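Local coordinates for flagellin hook IN motif family (Aeromonas hydrophila subsp. hydrophila, PDB 6XI1), which forms part of the calcium-binding extender of an RTX adhesin, a row of tandem beta-sandwich domains that probably projects the adhesive end toward its target, at residues V35-S40 against T125-A130; G101-E106 against T121-G126; A164-F169 against S218-T223; T45-L50 against A85-V90. All coordinates share one frame; numbering follows the deposited sequence.

How the interactions relate
The four contacts run from one beta-sandwich repeat into the next. Interactions 1, 2 and 4 reach the same sheet, in which strand 26-36 lies between strands 43-53 and 117-125; interaction 3 ties two loops at the near end of the following repeat. Along the chain, interaction 4 falls between the two segments of interaction 1, interaction 2 follows and ends on the same stretch as interaction 1, and interaction 3 comes last. Interactions 1 and 2, whose centres are about 10 Å apart, share T125 and G126. Interactions 1 and 3, centres about 17 Å apart, meet at one calcium ion; 3 and 4 do not touch. Hydrogen-bonded strands thus hand over to metal at the domain junction.

Interaction 1 (V35-S40 against T125-A130); sequences VTEDES and TGVNDA. With CA (calcium ion), chain M; CA (calcium ion), chain L; CA (calcium ion), chain Q.
E37 OE2 is shared by two calcium ions, at 2.3 and 2.6 Å. The more distant ion is chelated by both E37 oxygens and also takes V127 O; the nearer one takes D38 OD2 and two waters, while the other D38 oxygen is engaged by N92. E37 OE1 accepts from V127 N at 2.9 Å, a nearly straight bond (166°) arriving well above the carboxylate plane. D129 mirrors this scheme: OD1 bridges the two ions and OD2 adds a bond to the ion held by D38. E37 OE2 and D129 OD1 can therefore sit only 2.8 Å apart, their repulsion presumably offset by the metals. E37 reaches the site because CG lies anti to its backbone N (chi1 170°) and the chain runs on extended. V127 wedges beneath these carboxylates, with CG2 3.5 Å from E37 CD and CG1 3.7 Å from T36 CG2. Behind the metals the backbones run parallel, T125 N donating to V35 O and E37 N to T125 O; the strand leaves the pairing through a type II turn spanning T36 to E39. Q96, from the loop between strands 85-91 and 103-111, serves both ions, whereas L98 of that loop and D162 of the next repeat bind only the one chelated by E37. N128 OD1 and D129 O bind a third calcium, also held by E166 and D220, as the linker runs from strand 117-125 to strand 132-142.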
loop_
_atom_site.group_PDB
_atom_site.type_symbol
_atom_site.label_atom_id
_atom_site.label_comp_id
_atom_site.label_asym_id
_atom_site.label_seq_id
_atom_site.Cartn_x
_atom_site.Cartn_y
_atom_site.Cartn_z
ATOM N N VAL A 35 -8.008 -49.451 -41.644
ATOM C CA VAL A 35 -8.427 -48.030 -41.745
ATOM C C VAL A 35 -7.954 -47.359 -40.452
ATOM O O VAL A 35 -7.819 -48.044 -39.426
ATOM C CB VAL A 35 -9.947 -47.887 -41.952
ATOM C CG1 VAL A 35 -10.387 -48.482 -43.289
ATOM C CG2 VAL A 35 -10.749 -48.498 -40.800
ATOM N N THR A 36 -7.592 -46.086 -40.549
ATOM C CA THR A 36 -7.223 -45.234 -39.396
ATOM C C THR A 36 -8.339 -44.207 -39.245
ATOM O O THR A 36 -8.753 -43.581 -40.249
ATOM C CB THR A 36 -5.816 -44.636 -39.568
ATOM O OG1 THR A 36 -4.928 -45.753 -39.667
ATOM C CG2 THR A 36 -5.392 -43.750 -38.419
ATOM N N GLU A 37 -8.773 -44.001 -38.005
ATOM C CA GLU A 37 -9.659 -42.892 -37.615
ATOM C C GLU A 37 -9.174 -41.608 -38.287
ATOM O O GLU A 37 -7.950 -41.397 -38.277
ATOM C CB GLU A 37 -9.637 -42.779 -36.090
ATOM C CG GLU A 37 -10.313 -41.521 -35.577
ATOM C CD GLU A 37 -10.151 -41.266 -34.089
ATOM O OE1 GLU A 37 -9.655 -42.143 -33.375
ATOM O OE2 GLU A 37 -10.552 -40.200 -33.664
ATOM N N ASP A 38 -10.095 -40.837 -38.851
ATOM C CA ASP A 38 -9.895 -39.511 -39.493
ATOM C C ASP A 38 -8.956 -39.586 -40.721
ATOM O O ASP A 38 -8.442 -38.515 -41.135
ATOM C CB ASP A 38 -9.394 -38.485 -38.460
ATOM C CG ASP A 38 -10.347 -38.280 -37.281
ATOM O OD1 ASP A 38 -11.567 -38.314 -37.489
ATOM O OD2 ASP A 38 -9.854 -38.131 -36.138
ATOM N N GLU A 39 -8.713 -40.767 -41.309
ATOM C CA GLU A 39 -7.839 -40.853 -42.528
ATOM C C GLU A 39 -8.630 -40.249 -43.693
ATOM O O GLU A 39 -8.005 -39.758 -44.665
ATOM C CB GLU A 39 -7.331 -42.269 -42.832
ATOM C CG GLU A 39 -8.415 -43.222 -43.324
ATOM C CD GLU A 39 -7.946 -44.599 -43.775
ATOM O OE1 GLU A 39 -6.898 -45.077 -43.257
ATOM O OE2 GLU A 39 -8.631 -45.195 -44.638
ATOM N N SER A 40 -9.952 -40.255 -43.570
ATOM C CA SER A 40 -10.919 -39.826 -44.600
ATOM C C SER A 40 -12.266 -39.586 -43.921
ATOM O O SER A 40 -12.450 -40.059 -42.794
ATOM C CB SER A 40 -11.026 -40.881 -45.696
ATOM O OG SER A 40 -11.470 -42.141 -45.183
ATOM N N THR A 125 -7.642 -48.411 -36.517
ATOM C CA THR A 125 -6.653 -47.825 -35.564
ATOM C C THR A 125 -7.094 -46.407 -35.179
ATOM O O THR A 125 -7.442 -45.645 -36.060
ATOM C CB THR A 125 -5.209 -47.862 -36.087
ATOM O OG1 THR A 125 -4.885 -49.230 -36.310
ATOM C CG2 THR A 125 -4.217 -47.300 -35.093
ATOM N N GLY A 126 -7.107 -46.106 -33.881
ATOM C CA GLY A 126 -7.533 -44.808 -33.364
ATOM C C GLY A 126 -6.422 -43.778 -33.446
ATOM O O GLY A 126 -5.238 -44.168 -33.510
ATOM N N VAL A 127 -6.810 -42.515 -33.429
ATOM C CA VAL A 127 -5.884 -41.367 -33.233
ATOM C C VAL A 127 -6.380 -40.530 -32.055
ATOM O O VAL A 127 -7.599 -40.518 -31.762
ATOM C CB VAL A 127 -5.756 -40.520 -34.517
ATOM C CG1 VAL A 127 -5.168 -41.312 -35.676
ATOM C CG2 VAL A 127 -7.078 -39.919 -34.904
ATOM N N ASN A 128 -5.462 -39.785 -31.445
ATOM C CA ASN A 128 -5.805 -38.882 -30.326
ATOM C C ASN A 128 -6.796 -37.823 -30.783
ATOM O O ASN A 128 -6.671 -37.279 -31.894
ATOM C CB ASN A 128 -4.602 -38.178 -29.702
ATOM C CG ASN A 128 -5.026 -37.505 -28.415
ATOM O OD1 ASN A 128 -5.564 -38.167 -27.514
ATOM N ND2 ASN A 128 -4.857 -36.191 -28.363
ATOM N N ASP A 129 -7.754 -37.542 -29.927
ATOM C CA ASP A 129 -8.629 -36.354 -29.999
ATOM C C ASP A 129 -8.221 -35.483 -28.818
ATOM O O ASP A 129 -8.128 -36.021 -27.656
ATOM C CB ASP A 129 -10.112 -36.735 -29.944
ATOM C CG ASP A 129 -10.639 -37.312 -31.258
ATOM O OD1 ASP A 129 -10.309 -38.462 -31.542
ATOM O OD2 ASP A 129 -11.339 -36.573 -31.997
ATOM N N ALA A 130 -7.933 -34.220 -29.100
ATOM C CA ALA A 130 -7.638 -33.213 -28.057
ATOM C C ALA A 130 -8.782 -33.197 -27.035
ATOM O O ALA A 130 -9.977 -33.197 -27.402
ATOM C CB ALA A 130 -7.437 -31.848 -28.694
HETATM CA CA CA M . -10.653 -37.898 -33.979
HETATM CA CA CA L . -9.909 -40.806 -31.257
HETATM CA CA CA Q . -7.646 -37.505 -26.156
HETATM O O HOH W 1 -5.507 -50.176 -38.642
HETATM O O HOH W 2 -8.442 -36.793 -33.720
HETATM O O HOH W 3 -11.175 -35.825 -34.950
#

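Interaction 2 (G101-E106 against T121-G126); sequences GETKVE and TITITG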
loop_
_atom_site.group_PDB
_atom_site.type_symbol
_atom_site.label_atom_id
_atom_site.label_comp_id
_atom_site.label_asym_id
_atom_site.label_seq_id
_atom_site.Cartn_x
_atom_site.Cartn_y
_atom_site.Cartn_z
ATOM N N GLY A 101 -3.425 -45.093 -31.341
ATOM C CA GLY A 101 -2.886 -46.445 -31.523
ATOM C C GLY A 101 -3.860 -47.539 -31.098
ATOM O O GLY A 101 -3.500 -48.703 -31.238
ATOM N N GLU A 102 -5.023 -47.214 -30.531
ATOM C CA GLU A 102 -5.953 -48.253 -30.006
ATOM C C GLU A 102 -6.611 -48.950 -31.204
ATOM O O GLU A 102 -7.004 -48.259 -32.121
ATOM C CB GLU A 102 -6.999 -47.634 -29.090
ATOM C CG GLU A 102 -7.971 -48.635 -28.487
ATOM C CD GLU A 102 -9.026 -48.032 -27.561
ATOM O OE1 GLU A 102 -8.943 -46.818 -27.313
ATOM O OE2 GLU A 102 -9.962 -48.777 -27.120
ATOM N N THR A 103 -6.681 -50.275 -31.207
ATOM C CA THR A 103 -7.160 -51.062 -32.376
ATOM C C THR A 103 -8.515 -51.685 -32.062
ATOM O O THR A 103 -8.784 -52.055 -30.922
ATOM C CB THR A 103 -6.139 -52.108 -32.853
ATOM O OG1 THR A 103 -5.896 -53.042 -31.820
ATOM C CG2 THR A 103 -4.819 -51.509 -33.291
ATOM N N LYS A 104 -9.356 -51.786 -33.074
ATOM C CA LYS A 104 -10.607 -52.585 -33.032
ATOM C C LYS A 104 -10.605 -53.511 -34.253
ATOM O O LYS A 104 -10.468 -52.996 -35.388
ATOM C CB LYS A 104 -11.828 -51.675 -33.044
ATOM C CG LYS A 104 -13.160 -52.395 -32.917
ATOM C CD LYS A 104 -14.312 -51.482 -33.064
ATOM C CE LYS A 104 -15.588 -52.047 -32.485
ATOM N NZ LYS A 104 -15.998 -53.279 -33.186
ATOM N N VAL A 105 -10.752 -54.815 -34.039
ATOM C CA VAL A 105 -10.639 -55.812 -35.149
ATOM C C VAL A 105 -12.042 -56.323 -35.421
ATOM O O VAL A 105 -12.727 -56.694 -34.449
ATOM C CB VAL A 105 -9.638 -56.927 -34.815
ATOM C CG1 VAL A 105 -9.687 -58.050 -35.833
ATOM C CG2 VAL A 105 -8.232 -56.355 -34.718
ATOM N N GLU A 106 -12.477 -56.243 -36.682
ATOM C CA GLU A 106 -13.805 -56.708 -37.115
ATOM C C GLU A 106 -13.599 -57.732 -38.226
ATOM O O GLU A 106 -12.672 -57.556 -39.054
ATOM C CB GLU A 106 -14.662 -55.546 -37.608
ATOM C CG GLU A 106 -14.647 -54.353 -36.675
ATOM C CD GLU A 106 -15.675 -53.281 -36.988
ATOM O OE1 GLU A 106 -16.047 -53.102 -38.174
ATOM O OE2 GLU A 106 -16.115 -52.632 -36.031
ATOM N N THR A 121 -10.631 -59.798 -42.435
ATOM C CA THR A 121 -10.261 -59.214 -41.120
ATOM C C THR A 121 -9.862 -57.753 -41.326
ATOM O O THR A 121 -8.844 -57.494 -42.040
ATOM C CB THR A 121 -9.146 -60.043 -40.478
ATOM O OG1 THR A 121 -9.683 -61.364 -40.410
ATOM C CG2 THR A 121 -8.720 -59.588 -39.093
ATOM N N ILE A 122 -10.630 -56.842 -40.736
ATOM C CA ILE A 122 -10.399 -55.375 -40.839
ATOM C C ILE A 122 -9.907 -54.897 -39.468
ATOM O O ILE A 122 -10.537 -55.247 -38.451
ATOM C CB ILE A 122 -11.683 -54.652 -41.288
ATOM C CG1 ILE A 122 -12.246 -55.206 -42.598
ATOM C CG2 ILE A 122 -11.457 -53.159 -41.376
ATOM C CD1 ILE A 122 -11.275 -55.098 -43.762
ATOM N N THR A 123 -8.783 -54.185 -39.433
ATOM C CA THR A 123 -8.288 -53.474 -38.230
ATOM C C THR A 123 -8.531 -51.970 -38.387
ATOM O O THR A 123 -8.061 -51.351 -39.392
ATOM C CB THR A 123 -6.805 -53.765 -37.979
ATOM O OG1 THR A 123 -6.665 -55.191 -37.914
ATOM C CG2 THR A 123 -6.315 -53.105 -36.708
ATOM N N ILE A 124 -9.193 -51.384 -37.390
ATOM C CA ILE A 124 -9.420 -49.928 -37.254
ATOM C C ILE A 124 -8.423 -49.436 -36.205
ATOM O O ILE A 124 -8.386 -50.042 -35.143
ATOM C CB ILE A 124 -10.858 -49.606 -36.820
ATOM C CG1 ILE A 124 -11.909 -50.308 -37.676
ATOM C CG2 ILE A 124 -11.074 -48.110 -36.808
ATOM C CD1 ILE A 124 -13.235 -50.402 -36.990
ATOM N N THR A 125 -7.642 -48.411 -36.517
ATOM C CA THR A 125 -6.653 -47.825 -35.564
ATOM C C THR A 125 -7.094 -46.407 -35.179
ATOM O O THR A 125 -7.442 -45.645 -36.060
ATOM C CB THR A 125 -5.209 -47.862 -36.087
ATOM O OG1 THR A 125 -4.885 -49.230 -36.310
ATOM C CG2 THR A 125 -4.217 -47.300 -35.093
ATOM N N GLY A 126 -7.107 -46.106 -33.881
ATOM C CA GLY A 126 -7.533 -44.808 -33.364
ATOM C C GLY A 126 -6.422 -43.778 -33.446
ATOM O O GLY A 126 -5.238 -44.168 -33.510
#
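I122 N reaches E106 O at 2.7 Å, the shortest bond across the pair, and E106 N returns to I122 O. K104 and I124 form the next reciprocal couple, with both bonds at 2.9 Å. Ahead of the start of strand 103-111 the ladder continues through G126 N to E102 O, and it closes with G101 N, which approaches G126 O from above the carbonyl plane. On the same face as I124, K104 NZ makes a salt bridge of 2.9 Å to E106 OE2, using the lone pair turned away from the other carboxylate oxygen. E106 is a buried acid with several further donors: Y88 OH and G76 N at OE1, L75 N at OE2. G73 O is a second partner for the lysine. These bonds fix the carboxylate while the tip of I124, CD1, crosses it at 3.8 Å from OE2, so an apolar methyl lies against a buried acid held by several donors. The other face carries small beta-branched residues. V105 is turned with CG1 anti to its backbone N (chi1 171°), which sets CG1 3.7 Å from T121 CG2 and leaves CG2 beside T123 OG1. T103 lies alongside T125, its CG2 3.8 Å from T125 OG1, and the methyl of T125 also covers G101 CA. This is an antiparallel beta hairpin, here made by the last two strands, 103-111 and 117-125, of a cadherin-like sandwich repeat.

Interaction 3 (A164-F169 against S218-T223); sequences ADEAKF and SVDGTT. With CA (calcium ion), chain Q.
Two carboxylates, those of E166 and D220, converge on one calcium ion with their planes 59° apart and their side chains crossing at about a right angle. Each offers a single oxygen: E166 OE1 binds the metal at 2.2 Å and D220 OD2 at 2.4 Å. The glutamate oxygen also lies close to the D220 methylene, with OE1 3.4 Å from CB. The far oxygen of the aspartate is held from within its own loop, for D220 OD1 accepts T222 N nearly along the C-O axis, in an Asx turn, and T222 OG1 on the syn side at 2.6 Å. Two bonds to one oxygen thus set the rotation of the carboxylate and aim OD2 at the calcium. CG of D220 is tucked between its backbone N and carbonyl carbon (chi1 74°), which brings the carboxylate back over the type I turn from S218 to G221. A water links both loops: it donates to E166 O at 2.7 Å and accepts from S218 OG and D220 N. V219 packs between the backbones, its CG2 3.6 Å from D165 O and near the CB of K168, while V219 N donates to K168 O at 3.0 Å. N128, D129, D160 and D162 complete the calcium shell. The loop between strands 149-159 and 172-176 is thereby pinned to the turn joining strands 209-217 and 223-231, at the end of the repeat that faces its predecessor.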
loop_
_atom_site.group_PDB
_atom_site.type_symbol
_atom_site.label_atom_id
_atom_site.label_comp_id
_atom_site.label_asym_id
_atom_site.label_seq_id
_atom_site.Cartn_x
_atom_site.Cartn_y
_atom_site.Cartn_z
ATOM N N ALA A 164 -13.222 -42.021 -20.804
ATOM C CA ALA A 164 -13.201 -41.621 -19.376
ATOM C C ALA A 164 -11.761 -41.672 -18.848
ATOM O O ALA A 164 -11.441 -40.778 -18.023
ATOM C CB ALA A 164 -14.140 -42.488 -18.581
ATOM N N ASP A 165 -10.941 -42.610 -19.348
ATOM C CA ASP A 165 -9.491 -42.758 -19.044
ATOM C C ASP A 165 -8.726 -41.441 -19.304
ATOM O O ASP A 165 -7.806 -41.143 -18.532
ATOM C CB ASP A 165 -8.837 -43.924 -19.812
ATOM C CG ASP A 165 -9.056 -43.991 -21.334
ATOM O OD1 ASP A 165 -9.866 -43.213 -21.912
ATOM O OD2 ASP A 165 -8.426 -44.872 -21.962
ATOM N N GLU A 166 -9.073 -40.683 -20.348
ATOM C CA GLU A 166 -8.358 -39.428 -20.740
ATOM C C GLU A 166 -9.076 -38.169 -20.222
ATOM O O GLU A 166 -8.474 -37.069 -20.252
ATOM C CB GLU A 166 -8.210 -39.357 -22.260
ATOM C CG GLU A 166 -7.341 -40.464 -22.828
ATOM C CD GLU A 166 -6.945 -40.315 -24.283
ATOM O OE1 GLU A 166 -7.070 -39.222 -24.830
ATOM O OE2 GLU A 166 -6.526 -41.318 -24.858
ATOM N N ALA A 167 -10.343 -38.265 -19.844
ATOM C CA ALA A 167 -11.203 -37.092 -19.523
ATOM C C ALA A 167 -10.937 -36.718 -18.064
ATOM O O ALA A 167 -11.856 -36.799 -17.225
ATOM C CB ALA A 167 -12.688 -37.362 -19.797
ATOM N N LYS A 168 -9.667 -36.392 -17.752
ATOM C CA LYS A 168 -9.222 -36.127 -16.375
ATOM C C LYS A 168 -8.010 -35.202 -16.503
ATOM O O LYS A 168 -7.366 -35.234 -17.580
ATOM C CB LYS A 168 -8.658 -37.370 -15.666
ATOM C CG LYS A 168 -9.583 -38.552 -15.467
ATOM C CD LYS A 168 -9.025 -39.513 -14.425
ATOM C CE LYS A 168 -8.400 -40.774 -14.975
ATOM N NZ LYS A 168 -9.298 -41.946 -14.800
ATOM N N PHE A 169 -7.753 -34.419 -15.471
ATOM C CA PHE A 169 -6.507 -33.622 -15.412
ATOM C C PHE A 169 -5.393 -34.515 -14.868
ATOM O O PHE A 169 -5.671 -35.381 -14.000
ATOM C CB PHE A 169 -6.701 -32.361 -14.581
ATOM C CG PHE A 169 -7.608 -31.377 -15.254
ATOM C CD1 PHE A 169 -7.117 -30.513 -16.222
ATOM C CD2 PHE A 169 -8.973 -31.443 -15.048
ATOM C CE1 PHE A 169 -7.977 -29.624 -16.854
ATOM C CE2 PHE A 169 -9.828 -30.573 -15.700
ATOM C CZ PHE A 169 -9.319 -29.675 -16.615
ATOM N N SER A 218 -4.567 -32.141 -19.345
ATOM C CA SER A 218 -5.406 -33.367 -19.283
ATOM C C SER A 218 -4.467 -34.557 -19.475
ATOM O O SER A 218 -3.244 -34.350 -19.802
ATOM C CB SER A 218 -6.505 -33.345 -20.286
ATOM O OG SER A 218 -6.018 -33.321 -21.607
ATOM N N VAL A 219 -4.981 -35.777 -19.276
ATOM C CA VAL A 219 -4.191 -37.030 -19.395
ATOM C C VAL A 219 -3.453 -37.072 -20.746
ATOM O O VAL A 219 -2.300 -37.528 -20.751
ATOM C CB VAL A 219 -5.107 -38.268 -19.237
ATOM C CG1 VAL A 219 -4.433 -39.560 -19.740
ATOM C CG2 VAL A 219 -5.565 -38.392 -17.811
ATOM N N ASP A 220 -4.094 -36.713 -21.853
ATOM C CA ASP A 220 -3.466 -36.866 -23.196
ATOM C C ASP A 220 -2.481 -35.709 -23.471
ATOM O O ASP A 220 -1.940 -35.672 -24.594
ATOM C CB ASP A 220 -4.503 -37.021 -24.310
ATOM C CG ASP A 220 -5.233 -35.747 -24.690
ATOM O OD1 ASP A 220 -4.947 -34.686 -24.091
ATOM O OD2 ASP A 220 -6.058 -35.826 -25.577
ATOM N N GLY A 221 -2.300 -34.771 -22.535
ATOM C CA GLY A 221 -1.314 -33.670 -22.674
ATOM C C GLY A 221 -1.929 -32.412 -23.271
ATOM O O GLY A 221 -1.186 -31.432 -23.482
ATOM N N THR A 222 -3.238 -32.392 -23.533
ATOM C CA THR A 222 -3.963 -31.168 -23.928
ATOM C C THR A 222 -3.847 -30.125 -22.807
ATOM O O THR A 222 -4.094 -30.465 -21.625
ATOM C CB THR A 222 -5.446 -31.413 -24.219
ATOM O OG1 THR A 222 -5.625 -32.468 -25.177
ATOM C CG2 THR A 222 -6.111 -30.161 -24.730
ATOM N N THR A 223 -3.485 -28.889 -23.150
ATOM C CA THR A 223 -3.188 -27.853 -22.142
ATOM C C THR A 223 -4.284 -26.807 -22.084
ATOM O O THR A 223 -4.998 -26.596 -23.049
ATOM C CB THR A 223 -1.795 -27.231 -22.318
ATOM O OG1 THR A 223 -1.775 -26.570 -23.579
ATOM C CG2 THR A 223 -0.661 -28.222 -22.211
HETATM CA CA CA Q . -7.646 -37.505 -26.156
HETATM O O HOH W 4 -6.874 -35.989 -22.149
#

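Interaction 4 (T45-L50 against A85-V90); sequences TETGTL and AWTYNV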
loop_
_atom_site.group_PDB
_atom_site.type_symbol
_atom_site.label_atom_id
_atom_site.label_comp_id
_atom_site.label_asym_id
_atom_site.label_seq_id
_atom_site.Cartn_x
_atom_site.Cartn_y
_atom_site.Cartn_z
ATOM N N THR A 45 -12.845 -46.408 -45.653
ATOM C CA THR A 45 -13.139 -47.435 -46.673
ATOM C C THR A 45 -11.856 -48.190 -46.962
ATOM O O THR A 45 -10.753 -47.568 -47.059
ATOM C CB THR A 45 -13.731 -46.815 -47.943
ATOM O OG1 THR A 45 -12.657 -46.064 -48.511
ATOM C CG2 THR A 45 -14.903 -45.900 -47.708
ATOM N N GLU A 46 -12.004 -49.497 -47.077
ATOM C CA GLU A 46 -10.924 -50.426 -47.450
ATOM C C GLU A 46 -11.498 -51.418 -48.466
ATOM O O GLU A 46 -12.699 -51.738 -48.382
ATOM C CB GLU A 46 -10.362 -51.125 -46.214
ATOM C CG GLU A 46 -9.191 -52.032 -46.531
ATOM C CD GLU A 46 -7.873 -51.327 -46.810
ATOM O OE1 GLU A 46 -7.868 -50.325 -47.545
ATOM O OE2 GLU A 46 -6.853 -51.778 -46.284
ATOM N N THR A 47 -10.652 -51.864 -49.393
ATOM C CA THR A 47 -11.050 -52.796 -50.473
ATOM C C THR A 47 -10.003 -53.893 -50.600
ATOM O O THR A 47 -8.861 -53.716 -50.189
ATOM C CB THR A 47 -11.257 -52.084 -51.820
ATOM O OG1 THR A 47 -9.954 -51.651 -52.211
ATOM C CG2 THR A 47 -12.278 -50.971 -51.762
ATOM N N GLY A 48 -10.432 -55.016 -51.157
ATOM C CA GLY A 48 -9.582 -56.157 -51.498
ATOM C C GLY A 48 -10.324 -57.042 -52.476
ATOM O O GLY A 48 -11.550 -56.882 -52.608
ATOM N N THR A 49 -9.586 -57.873 -53.197
ATOM C CA THR A 49 -10.204 -58.868 -54.102
ATOM C C THR A 49 -9.819 -60.258 -53.614
ATOM O O THR A 49 -8.607 -60.535 -53.369
ATOM C CB THR A 49 -9.880 -58.569 -55.571
ATOM O OG1 THR A 49 -10.494 -57.325 -55.927
ATOM C CG2 THR A 49 -10.385 -59.652 -56.498
ATOM N N LEU A 50 -10.840 -61.081 -53.466
ATOM C CA LEU A 50 -10.692 -62.535 -53.239
ATOM C C LEU A 50 -10.872 -63.226 -54.584
ATOM O O LEU A 50 -11.719 -62.743 -55.396
ATOM C CB LEU A 50 -11.770 -63.021 -52.268
ATOM C CG LEU A 50 -11.619 -62.545 -50.819
ATOM C CD1 LEU A 50 -12.818 -63.001 -50.003
ATOM C CD2 LEU A 50 -10.332 -63.046 -50.204
ATOM N N ALA A 85 -14.786 -58.851 -55.345
ATOM C CA ALA A 85 -14.324 -57.500 -54.961
ATOM C C ALA A 85 -15.126 -57.067 -53.733
ATOM O O ALA A 85 -16.321 -56.784 -53.912
ATOM C CB ALA A 85 -14.469 -56.511 -56.080
ATOM N N TRP A 86 -14.467 -57.001 -52.569
ATOM C CA TRP A 86 -15.084 -56.582 -51.281
ATOM C C TRP A 86 -14.680 -55.145 -50.936
ATOM O O TRP A 86 -13.584 -54.671 -51.318
ATOM C CB TRP A 86 -14.794 -57.551 -50.119
ATOM C CG TRP A 86 -13.357 -57.766 -49.780
ATOM C CD1 TRP A 86 -12.603 -58.836 -50.117
ATOM C CD2 TRP A 86 -12.516 -56.927 -48.957
ATOM N NE1 TRP A 86 -11.337 -58.714 -49.628
ATOM C CE2 TRP A 86 -11.254 -57.554 -48.896
ATOM C CE3 TRP A 86 -12.713 -55.727 -48.264
ATOM C CZ2 TRP A 86 -10.184 -57.014 -48.186
ATOM C CZ3 TRP A 86 -11.647 -55.180 -47.581
ATOM C CH2 TRP A 86 -10.409 -55.809 -47.544
ATOM N N THR A 87 -15.628 -54.465 -50.304
ATOM C CA THR A 87 -15.509 -53.076 -49.818
ATOM C C THR A 87 -15.924 -53.092 -48.349
ATOM O O THR A 87 -17.040 -53.518 -48.060
ATOM C CB THR A 87 -16.380 -52.124 -50.642
ATOM O OG1 THR A 87 -15.986 -52.347 -51.997
ATOM C CG2 THR A 87 -16.229 -50.666 -50.249
ATOM N N TYR A 88 -15.041 -52.613 -47.483
ATOM C CA TYR A 88 -15.377 -52.317 -46.067
ATOM C C TYR A 88 -15.627 -50.812 -45.939
ATOM O O TYR A 88 -14.820 -50.015 -46.478
ATOM C CB TYR A 88 -14.259 -52.789 -45.144
ATOM C CG TYR A 88 -14.450 -52.353 -43.718
ATOM C CD1 TYR A 88 -15.180 -53.133 -42.826
ATOM C CD2 TYR A 88 -13.920 -51.157 -43.269
ATOM C CE1 TYR A 88 -15.333 -52.752 -41.499
ATOM C CE2 TYR A 88 -14.109 -50.746 -41.956
ATOM C CZ TYR A 88 -14.792 -51.557 -41.063
ATOM O OH TYR A 88 -14.953 -51.174 -39.751
ATOM N N ASN A 89 -16.722 -50.458 -45.262
ATOM C CA ASN A 89 -17.102 -49.053 -44.954
ATOM C C ASN A 89 -17.433 -48.949 -43.460
ATOM O O ASN A 89 -18.091 -49.842 -42.944
ATOM C CB ASN A 89 -18.306 -48.571 -45.768
ATOM C CG ASN A 89 -17.964 -48.348 -47.221
ATOM O OD1 ASN A 89 -16.991 -47.676 -47.553
ATOM N ND2 ASN A 89 -18.732 -48.956 -48.099
ATOM N N VAL A 90 -16.936 -47.908 -42.799
ATOM C CA VAL A 90 -17.383 -47.546 -41.424
ATOM C C VAL A 90 -17.473 -46.022 -41.338
ATOM O O VAL A 90 -16.587 -45.331 -41.900
ATOM C CB VAL A 90 -16.479 -48.182 -40.345
ATOM C CG1 VAL A 90 -15.059 -47.639 -40.396
ATOM C CG2 VAL A 90 -17.060 -48.021 -38.942
#
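Strands 45-50 and 85-90 run antiparallel, their axes 4.6 Å apart at closest approach and 165° between directions, with E46-Y88 and G48-W86 as the hydrogen-bonded pairs. Y88 N to E46 O is the short bond of the set at 2.7 Å, and W86 N donates to G48 O. The indole of W86 then folds back over the opposing strand instead of leaving it. Its CG sits between the backbone N and the carbonyl carbon (chi1 59°), and this turns one ring face flat onto the backbone at G48. G48 N lies 3.4 Å above the indole plane, over its centre, and the alpha carbon of G48 makes a CH-pi contact, 3.8 Å from the centroid of the six-membered ring. L50 approaches at the edge, its CG 3.9 Å from W86 CD1, and the CG of E46 flanks the far rim near CH2 and CZ3. The indole NE1 donates to S30 O, and E46 OE2 accepts from A34 N, so both polar ends reach strand 26-36. On the other face T47 and T87 lie side by side, with T47 CG2 4.0 Å from T87 OG1. The absence of a side chain at G48 lets an aromatic plane lie directly on the strand, so the ring face packs on the peptide backbone of one strand while its N-H is spent on S30 O of strand 26-36.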